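L-amino acid deaminase (Proteus vulgaris, PDB 5HXW) is a membrane-bound flavoprotein that carries FAD and probably deaminates L-amino acids oxidatively. Local coordinates at residues A209-E214 against E348-E353; G73-R78 against G239-R244. One frame throughout, in Å; residues are numbered along the deposited sequence.

Contact 1: residues A209-E214 against E348-E353; sequences AARGLE and EVSPFE. With FAD (flavin-adenine dinucleotide), chain G.
Arg-211 and Glu-353 form a side-on, two-pronged salt bridge that ties an edge strand of a three-stranded antiparallel sheet to the first turn of helix 351-354. The two side chains cross nearly at right angles, yet their end groups lie close to a common plane, 24° apart. Arg-211 NE meets Glu-353 OE1 at 2.7 Å and Arg-211 NH2 meets Glu-353 OE2 at 2.9 Å; both bonds are almost straight and use the syn sides of the oxygens. A classic beta bulge, in which Arg-211 and Gly-212 both face Val-224, lies at the root of this arm. Arg-211 NH1 is hydrogen-bonded to Leu-346 O, and Glu-348 O lies over one guanidinium face.

Ser-350, the N-cap residue three positions earlier in the same segment, holds the carboxylate as well: its N sits above the carboxylate plane, 3.0 Å from Glu-353 OE1, while its OG donates to the anti lone pair of the same oxygen. Glu-353 OE1 therefore accepts three bonds.

Nearer the cofactor, Ala-209 CB packs on Phe-352 CB at 4.1 Å. With CG anti to the carbonyl carbon (chi1 -48°), Phe-352 turns one face of its ring to the exocyclic amino group of the FAD adenine. Ala-210 N donates to FAD N1A at 2.8 Å. FAD N6A donates to Ala-210 O at 2.7 Å. The same N6A hangs 3.2 Å above the centre of the Phe-352 ring.

Contact 2: residues G73-R78 against G239-R244; sequences GEQSSR and GGVWSR. With FAD (flavin-adenine dinucleotide), chain G.
This is a buried polar contact bridged by FAD, where two loops of the FAD-binding domain close round the ribose and diphosphate in the middle of the cofactor. Its direct link is an indole-to-carboxylate bond. Glu-74 and Trp-242 cross at about a right angle, but the carboxylate comes to the edge of the indole with its plane only 19° from that of the ring. Trp-242 NE1 donates to the syn lone pair of Glu-74 OE2 at 3.1 Å, tilted 16° out of the ring plane; the bond to OE1 is weak. Having CG anti to the carbonyl carbon (chi1 -57°) and then extending, Glu-74 reaches across to the tryptophan. Its strongest polar partner is Lys-68, which forms a salt bridge with OE2 and probably keeps the buried carboxylate ionised.

A water joins the two loops to the phosphate: it donates to Glu-74 OE1 at 2.8 Å and to FAD O1A at 2.9 Å, and accepts from Val-241 N at 2.8 Å. Close by, Gly-240, with no side chain, brings its N to within 3.4 Å of FAD C5B, so the backbone lies directly against the ribose-phosphate link. On the other loop Ser-76 OG donates to FAD O2A and accepts from FAD O4' at 3.0 Å, while Gln-75 N adds a weak bond to O1A. Trp-242 CB rests 3.5 Å from FAD N7A of the adenine.

Segment 73-78 lies between strands 63-66 and 82-83, whereas 239-244 follows strand 235-237 and runs into helix 243-248; strand 386-396 flanks both, with Met-394 against Gln-75 and Ala-395 against Val-241.

In the fold
Both contacts line one FAD molecule, in series along its length: contact 1 takes the polar edge of the adenine, contact 2 the imidazole side of that base, the ribose and the diphosphate. Their centres are about 16 Å apart; contact 1 lies toward the periphery, about 23 Å from the chain centre, contact 2 about 8 Å from it. They meet directly where Phe-352 CE1 packs 3.7 Å from Trp-242 O. Lys-68 is a shared neighbour, touching Ala-209 in contact 1 and Trp-242 in contact 2. At the far end of the cofactor, Arg-78 O comes within 3.7 Å of the flavin methyl C7M, so the loop holding the diphosphate also packs beside the isoalloxazine ring.

Contact 1: residues A209-E214 against E348-E353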
loop_
_atom_site.group_PDB
_atom_site.type_symbol
_atom_site.label_atom_id
_atom_site.label_comp_id
_atom_site.label_asym_id
_atom_site.label_seq_id
_atom_site.Cartn_x
_atom_site.Cartn_y
_atom_site.Cartn_z
ATOM N N ALA A 209 -2.122 16.756 12.958
ATOM C CA ALA A 209 -1.407 15.560 13.408
ATOM C C ALA A 209 -1.959 15.023 14.722
ATOM O O ALA A 209 -2.220 15.791 15.646
ATOM C CB ALA A 209 0.080 15.859 13.549
ATOM N N ALA A 210 -2.132 13.704 14.797
ATOM C CA ALA A 210 -2.472 13.032 16.049
ATOM C C ALA A 210 -1.194 12.683 16.810
ATOM O O ALA A 210 -0.397 11.851 16.366
ATOM C CB ALA A 210 -3.311 11.789 15.790
ATOM N N ARG A 211 -1.003 13.338 17.952
ATOM C CA ARG A 211 0.178 13.138 18.796
ATOM C C ARG A 211 0.098 11.823 19.577
ATOM O O ARG A 211 1.094 11.103 19.709
ATOM C CB ARG A 211 0.357 14.325 19.744
ATOM C CG ARG A 211 0.640 15.635 19.027
ATOM C CD ARG A 211 0.539 16.821 19.964
ATOM N NE ARG A 211 1.068 18.037 19.347
ATOM C CZ ARG A 211 0.922 19.269 19.829
ATOM N NH1 ARG A 211 0.246 19.491 20.953
ATOM N NH2 ARG A 211 1.456 20.291 19.175
ATOM N N GLY A 212 -1.097 11.522 20.075
ATOM C CA GLY A 212 -1.356 10.316 20.855
ATOM C C GLY A 212 -2.756 10.321 21.431
ATOM O O GLY A 212 -3.636 11.047 20.955
ATOM N N LEU A 213 -2.959 9.512 22.463
ATOM C CA LEU A 213 -4.276 9.383 23.083
ATOM C C LEU A 213 -4.249 9.390 24.611
ATOM O O LEU A 213 -3.264 8.976 25.228
ATOM C CB LEU A 213 -5.023 8.150 22.539
ATOM C CG LEU A 213 -4.340 6.792 22.352
ATOM C CD1 LEU A 213 -4.299 5.987 23.644
ATOM C CD2 LEU A 213 -5.082 6.019 21.279
ATOM N N GLU A 214 -5.342 9.880 25.197
ATOM C CA GLU A 214 -5.562 9.868 26.646
ATOM C C GLU A 214 -6.299 8.585 27.036
ATOM O O GLU A 214 -7.255 8.180 26.363
ATOM C CB GLU A 214 -6.387 11.084 27.083
ATOM C CG GLU A 214 -5.823 12.446 26.697
ATOM C CD GLU A 214 -4.920 13.053 27.752
ATOM O OE1 GLU A 214 -3.869 13.609 27.372
ATOM O OE2 GLU A 214 -5.257 12.991 28.955
ATOM N N GLU A 348 3.080 19.017 23.619
ATOM C CA GLU A 348 4.240 19.525 22.875
ATOM C C GLU A 348 4.365 18.945 21.457
ATOM O O GLU A 348 3.683 17.973 21.107
ATOM C CB GLU A 348 5.542 19.361 23.682
ATOM C CG GLU A 348 6.005 17.928 23.923
ATOM C CD GLU A 348 7.316 17.839 24.690
ATOM O OE1 GLU A 348 8.203 17.082 24.240
ATOM O OE2 GLU A 348 7.465 18.519 25.736
ATOM N N VAL A 349 5.245 19.560 20.662
ATOM C CA VAL A 349 5.429 19.255 19.238
ATOM C C VAL A 349 5.959 17.830 19.020
ATOM O O VAL A 349 7.065 17.488 19.452
ATOM C CB VAL A 349 6.320 20.324 18.545
ATOM C CG1 VAL A 349 6.638 19.949 17.102
ATOM C CG2 VAL A 349 5.651 21.693 18.594
ATOM N N SER A 350 5.138 17.015 18.355
ATOM C CA SER A 350 5.434 15.606 18.075
ATOM C C SER A 350 6.291 15.471 16.812
ATOM O O SER A 350 6.342 16.413 16.015
ATOM C CB SER A 350 4.127 14.818 17.924
ATOM O OG SER A 350 3.367 15.280 16.823
ATOM N N PRO A 351 6.961 14.305 16.616
ATOM C CA PRO A 351 7.747 14.097 15.390
ATOM C C PRO A 351 6.909 14.127 14.108
ATOM O O PRO A 351 7.450 14.403 13.035
ATOM C CB PRO A 351 8.350 12.705 15.586
ATOM C CG PRO A 351 8.329 12.478 17.053
ATOM C CD PRO A 351 7.077 13.145 17.521
ATOM N N PHE A 352 5.607 13.856 14.235
ATOM C CA PHE A 352 4.649 13.953 13.126
ATOM C C PHE A 352 4.468 15.392 12.637
ATOM O O PHE A 352 3.996 15.614 11.519
ATOM C CB PHE A 352 3.286 13.372 13.523
ATOM C CG PHE A 352 3.358 12.020 14.173
ATOM C CD1 PHE A 352 3.786 10.898 13.455
ATOM C CD2 PHE A 352 2.984 11.860 15.506
ATOM C CE1 PHE A 352 3.848 9.648 14.061
ATOM C CE2 PHE A 352 3.036 10.611 16.111
ATOM C CZ PHE A 352 3.472 9.507 15.390
ATOM N N GLU A 353 4.818 16.356 13.490
ATOM C CA GLU A 353 4.829 17.775 13.133
ATOM C C GLU A 353 6.239 18.201 12.713
ATOM O O GLU A 353 6.405 18.983 11.769
ATOM C CB GLU A 353 4.345 18.633 14.307
ATOM C CG GLU A 353 2.930 18.330 14.784
ATOM C CD GLU A 353 2.699 18.739 16.228
ATOM O OE1 GLU A 353 2.593 17.836 17.083
ATOM O OE2 GLU A 353 2.634 19.957 16.510
HETATM P PA FAD G . -0.439 5.814 3.648
HETATM O O1A FAD G . 0.964 6.361 3.717
HETATM O O2A FAD G . -1.143 5.810 2.325
HETATM O O5B FAD G . -1.351 6.610 4.698
HETATM C C5B FAD G . -0.874 6.924 5.999
HETATM C C4B FAD G . -1.267 8.355 6.305
HETATM O O4B FAD G . -1.285 8.563 7.714
HETATM C C3B FAD G . -0.273 9.346 5.722
HETATM O O3B FAD G . -1.000 10.207 4.842
HETATM C C2B FAD G . 0.279 10.095 6.927
HETATM O O2B FAD G . 0.458 11.488 6.672
HETATM C C1B FAD G . -0.785 9.870 7.983
HETATM N N9A FAD G . -0.296 9.928 9.380
HETATM C C8A FAD G . 0.733 9.229 9.901
HETATM N N7A FAD G . 0.900 9.508 11.215
HETATM C C5A FAD G . -0.041 10.407 11.551
HETATM C C6A FAD G . -0.431 11.128 12.785
HETATM N N6A FAD G . 0.252 10.917 13.932
HETATM N N1A FAD G . -1.484 11.983 12.725
HETATM C C2A FAD G . -2.172 12.187 11.581
HETATM N N3A FAD G . -1.870 11.566 10.419
HETATM C C4A FAD G . -0.838 10.679 10.343
HETATM N N1 FAD G . 0.231 -1.512 -3.424
HETATM C C2 FAD G . -0.430 -2.256 -4.344
HETATM O O2 FAD G . -1.480 -2.830 -3.987
HETATM N N3 FAD G . 0.013 -2.395 -5.611
HETATM C C4 FAD G . 1.141 -1.801 -6.051
HETATM O O4 FAD G . 1.520 -1.949 -7.238
HETATM C C4X FAD G . 1.923 -0.960 -5.097
HETATM N N5 FAD G . 3.068 -0.324 -5.445
HETATM C C5X FAD G . 3.768 0.428 -4.550
HETATM C C6 FAD G . 4.946 1.078 -4.935
HETATM C C7 FAD G . 5.659 1.863 -4.024
HETATM C C7M FAD G . 6.926 2.548 -4.474
HETATM C C8 FAD G . 5.150 2.005 -2.624
HETATM C C8M FAD G . 5.843 2.829 -1.575
HETATM C C9 FAD G . 3.983 1.360 -2.247
HETATM C C9A FAD G . 3.268 0.577 -3.149
HETATM N N10 FAD G . 2.064 -0.068 -2.761
HETATM C C10 FAD G . 1.380 -0.854 -3.717
HETATM C "C1'" FAD G . 1.575 0.028 -1.379
HETATM C "C2'" FAD G . 0.503 1.038 -1.044
HETATM O "O2'" FAD G . 0.910 2.335 -1.485
HETATM C "C3'" FAD G . 0.381 1.055 0.478
HETATM O "O3'" FAD G . 0.459 -0.276 1.039
HETATM C "C4'" FAD G . -0.891 1.753 0.949
HETATM O "O4'" FAD G . -0.958 3.102 0.447
HETATM C "C5'" FAD G . -0.910 1.774 2.467
HETATM O "O5'" FAD G . -1.895 2.701 2.886
HETATM P P FAD G . -1.792 3.411 4.314
HETATM O O1P FAD G . -3.029 4.254 4.441
HETATM O O2P FAD G . -1.516 2.358 5.352
HETATM O O3P FAD G . -0.460 4.316 4.228
#

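Contact 2: residues G73-R78 against G239-R244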
loop_
_atom_site.group_PDB
_atom_site.type_symbol
_atom_site.label_atom_id
_atom_site.label_comp_id
_atom_site.label_asym_id
_atom_site.label_seq_id
_atom_site.Cartn_x
_atom_site.Cartn_y
_atom_site.Cartn_z
ATOM N N GLY A 73 -1.321 11.955 0.767
ATOM C CA GLY A 73 -0.067 12.629 0.434
ATOM C C GLY A 73 1.165 11.742 0.394
ATOM O O GLY A 73 2.196 12.145 -0.153
ATOM N N GLU A 74 1.068 10.544 0.972
ATOM C CA GLU A 74 2.213 9.632 1.062
ATOM C C GLU A 74 2.028 8.385 0.164
ATOM O O GLU A 74 1.733 8.537 -1.026
ATOM C CB GLU A 74 2.560 9.325 2.535
ATOM C CG GLU A 74 2.848 10.578 3.369
ATOM C CD GLU A 74 3.482 10.307 4.730
ATOM O OE1 GLU A 74 3.146 9.293 5.382
ATOM O OE2 GLU A 74 4.318 11.130 5.163
ATOM N N GLN A 75 2.193 7.181 0.719
ATOM C CA GLN A 75 2.068 5.906 -0.020
ATOM C C GLN A 75 0.890 5.788 -1.003
ATOM O O GLN A 75 1.049 5.251 -2.106
ATOM C CB GLN A 75 1.962 4.749 0.966
ATOM C CG GLN A 75 3.243 3.994 1.215
ATOM C CD GLN A 75 3.132 3.069 2.408
ATOM O OE1 GLN A 75 2.711 3.482 3.491
ATOM N NE2 GLN A 75 3.519 1.811 2.221
ATOM N N SER A 76 -0.277 6.289 -0.584
ATOM C CA SER A 76 -1.542 6.140 -1.311
ATOM C C SER A 76 -1.681 6.964 -2.605
ATOM O O SER A 76 -2.728 6.918 -3.265
ATOM C CB SER A 76 -2.712 6.424 -0.368
ATOM O OG SER A 76 -2.882 5.353 0.541
ATOM N N SER A 77 -0.639 7.720 -2.948
ATOM C CA SER A 77 -0.541 8.389 -4.245
ATOM C C SER A 77 0.858 8.231 -4.847
ATOM O O SER A 77 1.236 8.960 -5.772
ATOM C CB SER A 77 -0.917 9.867 -4.120
ATOM O OG SER A 77 0.012 10.563 -3.302
ATOM N N ARG A 78 1.621 7.276 -4.317
ATOM C CA ARG A 78 3.011 7.071 -4.731
ATOM C C ARG A 78 3.311 5.608 -5.100
ATOM O O ARG A 78 4.474 5.191 -5.173
ATOM C CB ARG A 78 3.980 7.618 -3.663
ATOM C CG ARG A 78 3.912 9.134 -3.510
ATOM C CD ARG A 78 4.652 9.638 -2.287
ATOM N NE ARG A 78 5.929 10.256 -2.649
ATOM C CZ ARG A 78 6.099 11.546 -2.926
ATOM N NH1 ARG A 78 5.077 12.394 -2.887
ATOM N NH2 ARG A 78 7.305 11.991 -3.245
ATOM N N GLY A 239 -1.483 4.916 10.081
ATOM C CA GLY A 239 -0.523 5.985 9.819
ATOM C C GLY A 239 0.596 5.647 8.854
ATOM O O GLY A 239 1.593 6.374 8.788
ATOM N N GLY A 240 0.423 4.558 8.098
ATOM C CA GLY A 240 1.403 4.096 7.113
ATOM C C GLY A 240 2.746 3.771 7.737
ATOM O O GLY A 240 2.839 2.902 8.615
ATOM N N VAL A 241 3.775 4.492 7.292
ATOM C CA VAL A 241 5.150 4.313 7.784
ATOM C C VAL A 241 5.346 4.852 9.210
ATOM O O VAL A 241 6.279 4.447 9.908
ATOM C CB VAL A 241 6.223 4.875 6.801
ATOM C CG1 VAL A 241 6.031 4.302 5.402
ATOM C CG2 VAL A 241 6.237 6.400 6.752
ATOM N N TRP A 242 4.445 5.739 9.633
ATOM C CA TRP A 242 4.510 6.409 10.934
ATOM C C TRP A 242 3.831 5.638 12.069
ATOM O O TRP A 242 3.897 6.060 13.229
ATOM C CB TRP A 242 3.896 7.806 10.833
ATOM C CG TRP A 242 4.503 8.649 9.759
ATOM C CD1 TRP A 242 4.092 8.740 8.461
ATOM C CD2 TRP A 242 5.632 9.522 9.888
ATOM N NE1 TRP A 242 4.895 9.614 7.772
ATOM C CE2 TRP A 242 5.848 10.110 8.621
ATOM C CE3 TRP A 242 6.481 9.868 10.953
ATOM C CZ2 TRP A 242 6.885 11.029 8.385
ATOM C CZ3 TRP A 242 7.511 10.780 10.720
ATOM C CH2 TRP A 242 7.704 11.346 9.443
ATOM N N SER A 243 3.190 4.515 11.736
ATOM C CA SER A 243 2.417 3.730 12.707
ATOM C C SER A 243 3.240 3.200 13.888
ATOM O O SER A 243 2.764 3.220 15.030
ATOM C CB SER A 243 1.676 2.589 12.013
ATOM O OG SER A 243 0.693 3.086 11.123
ATOM N N ARG A 244 4.462 2.743 13.609
ATOM C CA ARG A 244 5.404 2.314 14.650
ATOM C C ARG A 244 5.674 3.433 15.664
ATOM O O ARG A 244 5.582 3.211 16.881
ATOM C CB ARG A 244 6.725 1.815 14.040
ATOM C CG ARG A 244 7.820 1.659 15.080
ATOM C CD ARG A 244 9.135 1.110 14.567
ATOM N NE ARG A 244 10.127 1.174 15.645
ATOM C CZ ARG A 244 10.269 0.276 16.624
ATOM N NH1 ARG A 244 9.492 -0.801 16.690
ATOM N NH2 ARG A 244 11.203 0.460 17.547
HETATM P PA FAD G . -0.439 5.814 3.648
HETATM O O1A FAD G . 0.964 6.361 3.717
HETATM O O2A FAD G . -1.143 5.810 2.325
HETATM O O5B FAD G . -1.351 6.610 4.698
HETATM C C5B FAD G . -0.874 6.924 5.999
HETATM C C4B FAD G . -1.267 8.355 6.305
HETATM O O4B FAD G . -1.285 8.563 7.714
HETATM C C3B FAD G . -0.273 9.346 5.722
HETATM O O3B FAD G . -1.000 10.207 4.842
HETATM C C2B FAD G . 0.279 10.095 6.927
HETATM O O2B FAD G . 0.458 11.488 6.672
HETATM C C1B FAD G . -0.785 9.870 7.983
HETATM N N9A FAD G . -0.296 9.928 9.380
HETATM C C8A FAD G . 0.733 9.229 9.901
HETATM N N7A FAD G . 0.900 9.508 11.215
HETATM C C5A FAD G . -0.041 10.407 11.551
HETATM C C6A FAD G . -0.431 11.128 12.785
HETATM N N6A FAD G . 0.252 10.917 13.932
HETATM N N1A FAD G . -1.484 11.983 12.725
HETATM C C2A FAD G . -2.172 12.187 11.581
HETATM N N3A FAD G . -1.870 11.566 10.419
HETATM C C4A FAD G . -0.838 10.679 10.343
HETATM N N1 FAD G . 0.231 -1.512 -3.424
HETATM C C2 FAD G . -0.430 -2.256 -4.344
HETATM O O2 FAD G . -1.480 -2.830 -3.987
HETATM N N3 FAD G . 0.013 -2.395 -5.611
HETATM C C4 FAD G . 1.141 -1.801 -6.051
HETATM O O4 FAD G . 1.520 -1.949 -7.238
HETATM C C4X FAD G . 1.923 -0.960 -5.097
HETATM N N5 FAD G . 3.068 -0.324 -5.445
HETATM C C5X FAD G . 3.768 0.428 -4.550
HETATM C C6 FAD G . 4.946 1.078 -4.935
HETATM C C7 FAD G . 5.659 1.863 -4.024
HETATM C C7M FAD G . 6.926 2.548 -4.474
HETATM C C8 FAD G . 5.150 2.005 -2.624
HETATM C C8M FAD G . 5.843 2.829 -1.575
HETATM C C9 FAD G . 3.983 1.360 -2.247
HETATM C C9A FAD G . 3.268 0.577 -3.149
HETATM N N10 FAD G . 2.064 -0.068 -2.761
HETATM C C10 FAD G . 1.380 -0.854 -3.717
HETATM C "C1'" FAD G . 1.575 0.028 -1.379
HETATM C "C2'" FAD G . 0.503 1.038 -1.044
HETATM O "O2'" FAD G . 0.910 2.335 -1.485
HETATM C "C3'" FAD G . 0.381 1.055 0.478
HETATM O "O3'" FAD G . 0.459 -0.276 1.039
HETATM C "C4'" FAD G . -0.891 1.753 0.949
HETATM O "O4'" FAD G . -0.958 3.102 0.447
HETATM C "C5'" FAD G . -0.910 1.774 2.467
HETATM O "O5'" FAD G . -1.895 2.701 2.886
HETATM P P FAD G . -1.792 3.411 4.314
HETATM O O1P FAD G . -3.029 4.254 4.441
HETATM O O2P FAD G . -1.516 2.358 5.352
HETATM O O3P FAD G . -0.460 4.316 4.228
HETATM O O HOH W 1 3.224 6.483 5.461
#